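Long-range contact in hexokinase (PDB 1BDG), which phosphorylates glucose and probably other hexoses at the expense of ATP, giving the hexose 6-phosphates that enter glycolysis: residues L8-F19 / I298-I307. Sequence-based numbering, arbitrary orientation.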
ATOM      1  N   LEU A   8     -27.783 -10.832 -21.374  1.00 21.96           N
ATOM      2  CA  LEU A   8     -26.326 -10.883 -21.242  1.00 19.55           C
ATOM      3  C   LEU A   8     -25.890 -10.248 -19.941  1.00 19.62           C
ATOM      4  O   LEU A   8     -25.016 -10.786 -19.255  1.00 19.47           O
ATOM      5  CB  LEU A   8     -25.629 -10.160 -22.392  1.00 17.89           C
ATOM      6  CG  LEU A   8     -25.567 -10.858 -23.740  1.00 17.23           C
ATOM      7  CD1 LEU A   8     -24.598 -10.112 -24.628  1.00 17.22           C
ATOM      8  CD2 LEU A   8     -25.081 -12.278 -23.553  1.00 15.48           C
ATOM      9  N   PHE A   9     -26.501  -9.113 -19.592  1.00 18.60           N
ATOM     10  CA  PHE A   9     -26.151  -8.422 -18.366  1.00 16.47           C
ATOM     11  C   PHE A   9     -26.453  -9.281 -17.144  1.00 19.57           C
ATOM     12  O   PHE A   9     -25.639  -9.361 -16.219  1.00 21.71           O
ATOM     13  CB  PHE A   9     -26.878  -7.107 -18.263  1.00 14.32           C
ATOM     14  CG  PHE A   9     -26.437  -6.283 -17.094  1.00 16.87           C
ATOM     15  CD1 PHE A   9     -25.255  -5.550 -17.154  1.00 14.84           C
ATOM     16  CD2 PHE A   9     -27.178  -6.270 -15.912  1.00 15.67           C
ATOM     17  CE1 PHE A   9     -24.818  -4.819 -16.053  1.00 15.38           C
ATOM     18  CE2 PHE A   9     -26.753  -5.544 -14.802  1.00 14.07           C
ATOM     19  CZ  PHE A   9     -25.575  -4.817 -14.869  1.00 15.35           C
ATOM     20  N   GLU A  10     -27.600  -9.958 -17.139  1.00 21.24           N
ATOM     21  CA  GLU A  10     -27.942 -10.813 -16.008  1.00 23.56           C
ATOM     22  C   GLU A  10     -26.949 -11.963 -15.800  1.00 23.08           C
ATOM     23  O   GLU A  10     -26.867 -12.519 -14.705  1.00 22.28           O
ATOM     24  CB  GLU A  10     -29.376 -11.325 -16.107  1.00 25.71           C
ATOM     25  CG  GLU A  10     -30.372 -10.480 -15.283  1.00 29.69           C
ATOM     26  CD  GLU A  10     -31.491  -9.870 -16.121  1.00 30.08           C
ATOM     27  OE1 GLU A  10     -31.165  -9.058 -17.014  1.00 31.33           O
ATOM     28  OE2 GLU A  10     -32.686 -10.190 -15.875  1.00 28.18           O
ATOM     29  N   LYS A  11     -26.202 -12.322 -16.846  1.00 22.74           N
ATOM     30  CA  LYS A  11     -25.181 -13.367 -16.734  1.00 21.13           C
ATOM     31  C   LYS A  11     -24.010 -12.759 -15.954  1.00 22.02           C
ATOM     32  O   LYS A  11     -23.483 -13.368 -15.001  1.00 20.89           O
ATOM     33  CB  LYS A  11     -24.687 -13.789 -18.111  1.00 21.02           C
ATOM     34  CG  LYS A  11     -25.712 -14.504 -18.905  1.00 23.76           C
ATOM     35  CD  LYS A  11     -25.247 -14.787 -20.314  1.00 25.08           C
ATOM     36  CE  LYS A  11     -26.213 -15.786 -20.971  1.00 25.43           C
ATOM     37  NZ  LYS A  11     -26.031 -15.903 -22.450  1.00 27.45           N
ATOM     38  N   VAL A  12     -23.616 -11.547 -16.353  1.00 21.20           N
ATOM     39  CA  VAL A  12     -22.520 -10.848 -15.697  1.00 19.24           C
ATOM     40  C   VAL A  12     -22.836 -10.704 -14.203  1.00 20.23           C
ATOM     41  O   VAL A  12     -21.947 -10.831 -13.353  1.00 22.61           O
ATOM     42  CB  VAL A  12     -22.256  -9.461 -16.343  1.00 17.08           C
ATOM     43  CG1 VAL A  12     -21.156  -8.719 -15.603  1.00 13.90           C
ATOM     44  CG2 VAL A  12     -21.874  -9.636 -17.783  1.00 15.10           C
ATOM     45  N   VAL A  13     -24.097 -10.482 -13.867  1.00 15.79           N
ATOM     46  CA  VAL A  13     -24.436 -10.357 -12.464  1.00 17.18           C
ATOM     47  C   VAL A  13     -24.167 -11.657 -11.704  1.00 18.67           C
ATOM     48  O   VAL A  13     -23.499 -11.665 -10.672  1.00 21.33           O
ATOM     49  CB  VAL A  13     -25.890  -9.931 -12.285  1.00 16.83           C
ATOM     50  CG1 VAL A  13     -26.312 -10.078 -10.812  1.00 18.35           C
ATOM     51  CG2 VAL A  13     -26.049  -8.487 -12.756  1.00 17.23           C
ATOM     52  N   GLU A  14     -24.613 -12.763 -12.281  1.00 20.37           N
ATOM     53  CA  GLU A  14     -24.468 -14.081 -11.687  1.00 18.58           C
ATOM     54  C   GLU A  14     -23.001 -14.511 -11.539  1.00 18.26           C
ATOM     55  O   GLU A  14     -22.622 -15.156 -10.553  1.00 18.72           O
ATOM     56  CB  GLU A  14     -25.263 -15.082 -12.535  1.00 18.97           C
ATOM     57  CG  GLU A  14     -25.807 -16.266 -11.763  1.00 21.90           C
ATOM     58  CD  GLU A  14     -26.653 -15.849 -10.571  1.00 23.83           C
ATOM     59  OE1 GLU A  14     -27.173 -14.697 -10.576  1.00 23.63           O
ATOM     60  OE2 GLU A  14     -26.787 -16.671  -9.625  1.00 23.14           O
ATOM     61  N   ILE A  15     -22.178 -14.130 -12.506  1.00 17.38           N
ATOM     62  CA  ILE A  15     -20.754 -14.477 -12.505  1.00 17.69           C
ATOM     63  C   ILE A  15     -20.009 -13.634 -11.466  1.00 19.28           C
ATOM     64  O   ILE A  15     -19.182 -14.151 -10.694  1.00 19.27           O
ATOM     65  CB  ILE A  15     -20.150 -14.288 -13.949  1.00 16.91           C
ATOM     66  CG1 ILE A  15     -20.850 -15.252 -14.912  1.00 13.67           C
ATOM     67  CG2 ILE A  15     -18.626 -14.487 -13.960  1.00 12.45           C
ATOM     68  CD1 ILE A  15     -20.901 -14.787 -16.327  1.00 11.63           C
ATOM     69  N   LEU A  16     -20.340 -12.342 -11.418  1.00 20.72           N
ATOM     70  CA  LEU A  16     -19.713 -11.420 -10.472  1.00 20.64           C
ATOM     71  C   LEU A  16     -20.347 -11.420  -9.085  1.00 19.57           C
ATOM     72  O   LEU A  16     -19.901 -10.708  -8.191  1.00 19.23           O
ATOM     73  CB  LEU A  16     -19.684 -10.005 -11.044  1.00 19.81           C
ATOM     74  CG  LEU A  16     -18.881  -9.909 -12.336  1.00 18.95           C
ATOM     75  CD1 LEU A  16     -18.865  -8.483 -12.789  1.00 19.57           C
ATOM     76  CD2 LEU A  16     -17.470 -10.415 -12.106  1.00 17.86           C
ATOM     77  N   LYS A  17     -21.335 -12.279  -8.879  1.00 19.77           N
ATOM     78  CA  LYS A  17     -21.996 -12.353  -7.578  1.00 19.66           C
ATOM     79  C   LYS A  17     -21.039 -12.688  -6.416  1.00 17.54           C
ATOM     80  O   LYS A  17     -21.163 -12.129  -5.334  1.00 18.06           O
ATOM     81  CB  LYS A  17     -23.200 -13.306  -7.628  1.00 20.89           C
ATOM     82  CG  LYS A  17     -24.258 -12.994  -6.590  1.00 20.52           C
ATOM     83  CD  LYS A  17     -25.584 -13.661  -6.870  1.00 18.05           C
ATOM     84  CE  LYS A  17     -26.409 -13.615  -5.591  1.00 22.80           C
ATOM     85  NZ  LYS A  17     -27.777 -14.194  -5.673  1.00 23.42           N
ATOM     86  N   PRO A  18     -20.037 -13.555  -6.638  1.00 16.33           N
ATOM     87  CA  PRO A  18     -19.118 -13.875  -5.544  1.00 17.04           C
ATOM     88  C   PRO A  18     -18.345 -12.683  -5.015  1.00 17.81           C
ATOM     89  O   PRO A  18     -17.630 -12.827  -4.032  1.00 18.18           O
ATOM     90  CB  PRO A  18     -18.183 -14.898  -6.174  1.00 15.49           C
ATOM     91  CG  PRO A  18     -19.086 -15.624  -7.068  1.00 17.08           C
ATOM     92  CD  PRO A  18     -19.813 -14.480  -7.755  1.00 17.29           C
ATOM     93  N   PHE A  19     -18.413 -11.546  -5.721  1.00 18.25           N
ATOM     94  CA  PHE A  19     -17.747 -10.303  -5.293  1.00 16.04           C
ATOM     95  C   PHE A  19     -18.670  -9.505  -4.378  1.00 16.32           C
ATOM     96  O   PHE A  19     -18.203  -8.670  -3.618  1.00 15.95           O
ATOM     97  CB  PHE A  19     -17.399  -9.402  -6.477  1.00 13.82           C
ATOM     98  CG  PHE A  19     -16.225  -9.851  -7.267  1.00 13.03           C
ATOM     99  CD1 PHE A  19     -16.355 -10.852  -8.222  1.00 13.11           C
ATOM    100  CD2 PHE A  19     -14.997  -9.241  -7.103  1.00 13.38           C
ATOM    101  CE1 PHE A  19     -15.284 -11.241  -9.013  1.00 11.36           C
ATOM    102  CE2 PHE A  19     -13.902  -9.626  -7.898  1.00 15.65           C
ATOM    103  CZ  PHE A  19     -14.053 -10.632  -8.857  1.00 12.79           C
ATOM    104  N   ILE A 298     -11.610 -10.534 -15.448  1.00 12.97           N
ATOM    105  CA  ILE A 298     -13.028 -10.778 -15.594  1.00 14.19           C
ATOM    106  C   ILE A 298     -13.374 -10.639 -17.076  1.00 16.16           C
ATOM    107  O   ILE A 298     -13.975 -11.536 -17.662  1.00 17.14           O
ATOM    108  CB  ILE A 298     -13.850  -9.775 -14.756  1.00 15.27           C
ATOM    109  CG1 ILE A 298     -13.528  -9.953 -13.267  1.00 13.08           C
ATOM    110  CG2 ILE A 298     -15.343  -9.965 -15.027  1.00 13.59           C
ATOM    111  CD1 ILE A 298     -13.660  -8.695 -12.444  1.00 10.39           C
ATOM    112  N   ILE A 299     -12.953  -9.528 -17.682  1.00 18.44           N
ATOM    113  CA  ILE A 299     -13.196  -9.262 -19.100  1.00 18.92           C
ATOM    114  C   ILE A 299     -12.741 -10.439 -19.944  1.00 18.60           C
ATOM    115  O   ILE A 299     -13.578 -11.135 -20.520  1.00 20.57           O
ATOM    116  CB  ILE A 299     -12.511  -7.957 -19.576  1.00 20.05           C
ATOM    117  CG1 ILE A 299     -13.200  -6.753 -18.928  1.00 19.90           C
ATOM    118  CG2 ILE A 299     -12.614  -7.820 -21.094  1.00 18.88           C
ATOM    119  CD1 ILE A 299     -12.544  -5.432 -19.265  1.00 21.30           C
ATOM    120  N   VAL A 300     -11.435 -10.675 -20.015  1.00 16.16           N
ATOM    121  CA  VAL A 300     -10.911 -11.813 -20.781  1.00 17.10           C
ATOM    122  C   VAL A 300     -11.779 -13.095 -20.585  1.00 16.84           C
ATOM    123  O   VAL A 300     -12.058 -13.818 -21.553  1.00 17.10           O
ATOM    124  CB  VAL A 300      -9.425 -12.068 -20.431  1.00 17.33           C
ATOM    125  CG1 VAL A 300      -8.969 -13.425 -20.930  1.00 16.39           C
ATOM    126  CG2 VAL A 300      -8.568 -10.974 -21.042  1.00 16.25           C
ATOM    127  N   TYR A 301     -12.259 -13.329 -19.362  1.00 15.10           N
ATOM    128  CA  TYR A 301     -13.118 -14.475 -19.087  1.00 14.55           C
ATOM    129  C   TYR A 301     -14.454 -14.298 -19.810  1.00 16.79           C
ATOM    130  O   TYR A 301     -14.946 -15.216 -20.474  1.00 16.26           O
ATOM    131  CB  TYR A 301     -13.396 -14.608 -17.589  1.00 14.06           C
ATOM    132  CG  TYR A 301     -14.489 -15.605 -17.286  1.00 16.46           C
ATOM    133  CD1 TYR A 301     -14.335 -16.956 -17.597  1.00 16.42           C
ATOM    134  CD2 TYR A 301     -15.704 -15.196 -16.717  1.00 18.74           C
ATOM    135  CE1 TYR A 301     -15.358 -17.879 -17.351  1.00 18.18           C
ATOM    136  CE2 TYR A 301     -16.739 -16.116 -16.472  1.00 18.11           C
ATOM    137  CZ  TYR A 301     -16.550 -17.453 -16.793  1.00 17.74           C
ATOM    138  OH  TYR A 301     -17.546 -18.364 -16.554  1.00 18.69           O
ATOM    139  N   LEU A 302     -15.055 -13.121 -19.638  1.00 19.19           N
ATOM    140  CA  LEU A 302     -16.335 -12.780 -20.251  1.00 18.88           C
ATOM    141  C   LEU A 302     -16.264 -12.871 -21.766  1.00 19.79           C
ATOM    142  O   LEU A 302     -17.266 -13.159 -22.414  1.00 19.10           O
ATOM    143  CB  LEU A 302     -16.738 -11.355 -19.872  1.00 19.19           C
ATOM    144  CG  LEU A 302     -17.326 -11.110 -18.489  1.00 20.45           C
ATOM    145  CD1 LEU A 302     -17.351  -9.608 -18.180  1.00 17.35           C
ATOM    146  CD2 LEU A 302     -18.717 -11.743 -18.421  1.00 17.85           C
ATOM    147  N   VAL A 303     -15.094 -12.585 -22.326  1.00 19.63           N
ATOM    148  CA  VAL A 303     -14.912 -12.635 -23.766  1.00 22.78           C
ATOM    149  C   VAL A 303     -14.872 -14.059 -24.297  1.00 23.07           C
ATOM    150  O   VAL A 303     -15.371 -14.319 -25.395  1.00 26.28           O
ATOM    151  CB  VAL A 303     -13.659 -11.826 -24.224  1.00 24.31           C
ATOM    152  CG1 VAL A 303     -13.089 -12.387 -25.515  1.00 22.94           C
ATOM    153  CG2 VAL A 303     -14.035 -10.362 -24.437  1.00 23.14           C
ATOM    154  N   GLU A 304     -14.323 -15.001 -23.533  1.00 22.15           N
ATOM    155  CA  GLU A 304     -14.300 -16.369 -24.040  1.00 22.21           C
ATOM    156  C   GLU A 304     -15.626 -17.071 -23.868  1.00 20.85           C
ATOM    157  O   GLU A 304     -15.839 -18.154 -24.411  1.00 22.61           O
ATOM    158  CB  GLU A 304     -13.160 -17.196 -23.452  1.00 24.55           C
ATOM    159  CG  GLU A 304     -13.143 -17.326 -21.974  1.00 25.55           C
ATOM    160  CD  GLU A 304     -12.352 -18.525 -21.569  1.00 26.41           C
ATOM    161  OE1 GLU A 304     -11.100 -18.433 -21.511  1.00 26.45           O
ATOM    162  OE2 GLU A 304     -13.002 -19.572 -21.347  1.00 28.44           O
ATOM    163  N   GLN A 305     -16.488 -16.489 -23.050  1.00 19.98           N
ATOM    164  CA  GLN A 305     -17.831 -17.014 -22.863  1.00 19.84           C
ATOM    165  C   GLN A 305     -18.749 -16.274 -23.847  1.00 19.90           C
ATOM    166  O   GLN A 305     -19.961 -16.308 -23.698  1.00 23.29           O
ATOM    167  CB  GLN A 305     -18.335 -16.764 -21.439  1.00 18.22           C
ATOM    168  CG  GLN A 305     -17.577 -17.497 -20.372  1.00 17.46           C
ATOM    169  CD  GLN A 305     -17.580 -18.996 -20.580  1.00 16.43           C
ATOM    170  OE1 GLN A 305     -18.624 -19.634 -20.529  1.00 14.45           O
ATOM    171  NE2 GLN A 305     -16.397 -19.571 -20.793  1.00 15.15           N
ATOM    172  N   LYS A 306     -18.172 -15.529 -24.786  1.00 19.92           N
ATOM    173  CA  LYS A 306     -18.950 -14.784 -25.769  1.00 20.49           C
ATOM    174  C   LYS A 306     -19.900 -13.727 -25.160  1.00 19.47           C
ATOM    175  O   LYS A 306     -20.833 -13.265 -25.819  1.00 17.91           O
ATOM    176  CB  LYS A 306     -19.744 -15.767 -26.643  1.00 23.33           C
ATOM    177  CG  LYS A 306     -18.986 -16.343 -27.845  1.00 28.09           C
ATOM    178  CD  LYS A 306     -17.732 -17.143 -27.444  1.00 30.80           C
ATOM    179  CE  LYS A 306     -17.063 -17.815 -28.658  1.00 29.23           C
ATOM    180  NZ  LYS A 306     -15.862 -18.604 -28.247  1.00 27.76           N
ATOM    181  N   ILE A 307     -19.649 -13.321 -23.919  1.00 18.94           N
ATOM    182  CA  ILE A 307     -20.500 -12.330 -23.257  1.00 17.22           C
ATOM    183  C   ILE A 307     -20.019 -10.892 -23.461  1.00 16.27           C
ATOM    184  O   ILE A 307     -20.725  -9.954 -23.126  1.00 17.32           O
ATOM    185  CB  ILE A 307     -20.681 -12.660 -21.751  1.00 16.70           C
ATOM    186  CG1 ILE A 307     -21.095 -14.136 -21.590  1.00 17.97           C
ATOM    187  CG2 ILE A 307     -21.785 -11.804 -21.136  1.00 16.79           C
ATOM    188  CD1 ILE A 307     -21.291 -14.627 -20.148  1.00 14.09           C
TER
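Leu8 faces Ile307 and Leu16 faces Ile298 where the short helical segments 8-16 and 298-304 cross with their N-to-C directions 130° apart, their axes no closer than 12.1 Å. The gap is bridged mostly by apolar side chains, and no hydrogen bond crosses it. Ile307 uses both its branches. Its CG2 lies 4.0 Å from Val12 CG2 and also against Leu8 O and the Leu8 side chain, which slides past in the opposite direction. The longer branch is extended (chi2 179°), carrying CD1 out to meet Ile15 CD1 tip to tip at 3.8 Å, while Lys11 CB and CD touch the same methyl as its extended chain passes obliquely. What brings Ile307 here is a Schellman motif: Lys306, with positive phi, ends helix 298-304, and Ile307 N returns to Leu302 O at 2.8 Å. Within the hexokinase fold, the contact packs the N-terminal helix 5-16 against the C-terminal end of helix 288-304, probably part of the large subdomain, and helix 357-389 touches both through Val12 and Ile298. Further along, Leu302 CD2 meets Val12 CG2 at 3.8 Å, the two side chains crossing at about a right angle. Ile15 CG2 reaches the edge of the Tyr301 ring, near its plane, 3.5 Å from CE2; Gln305 CG sits above one face, toward its rim. Leu16 CD2 rests 3.6 Å from Ile298 CG2, and Phe19 CZ approaches Ile298 CD1.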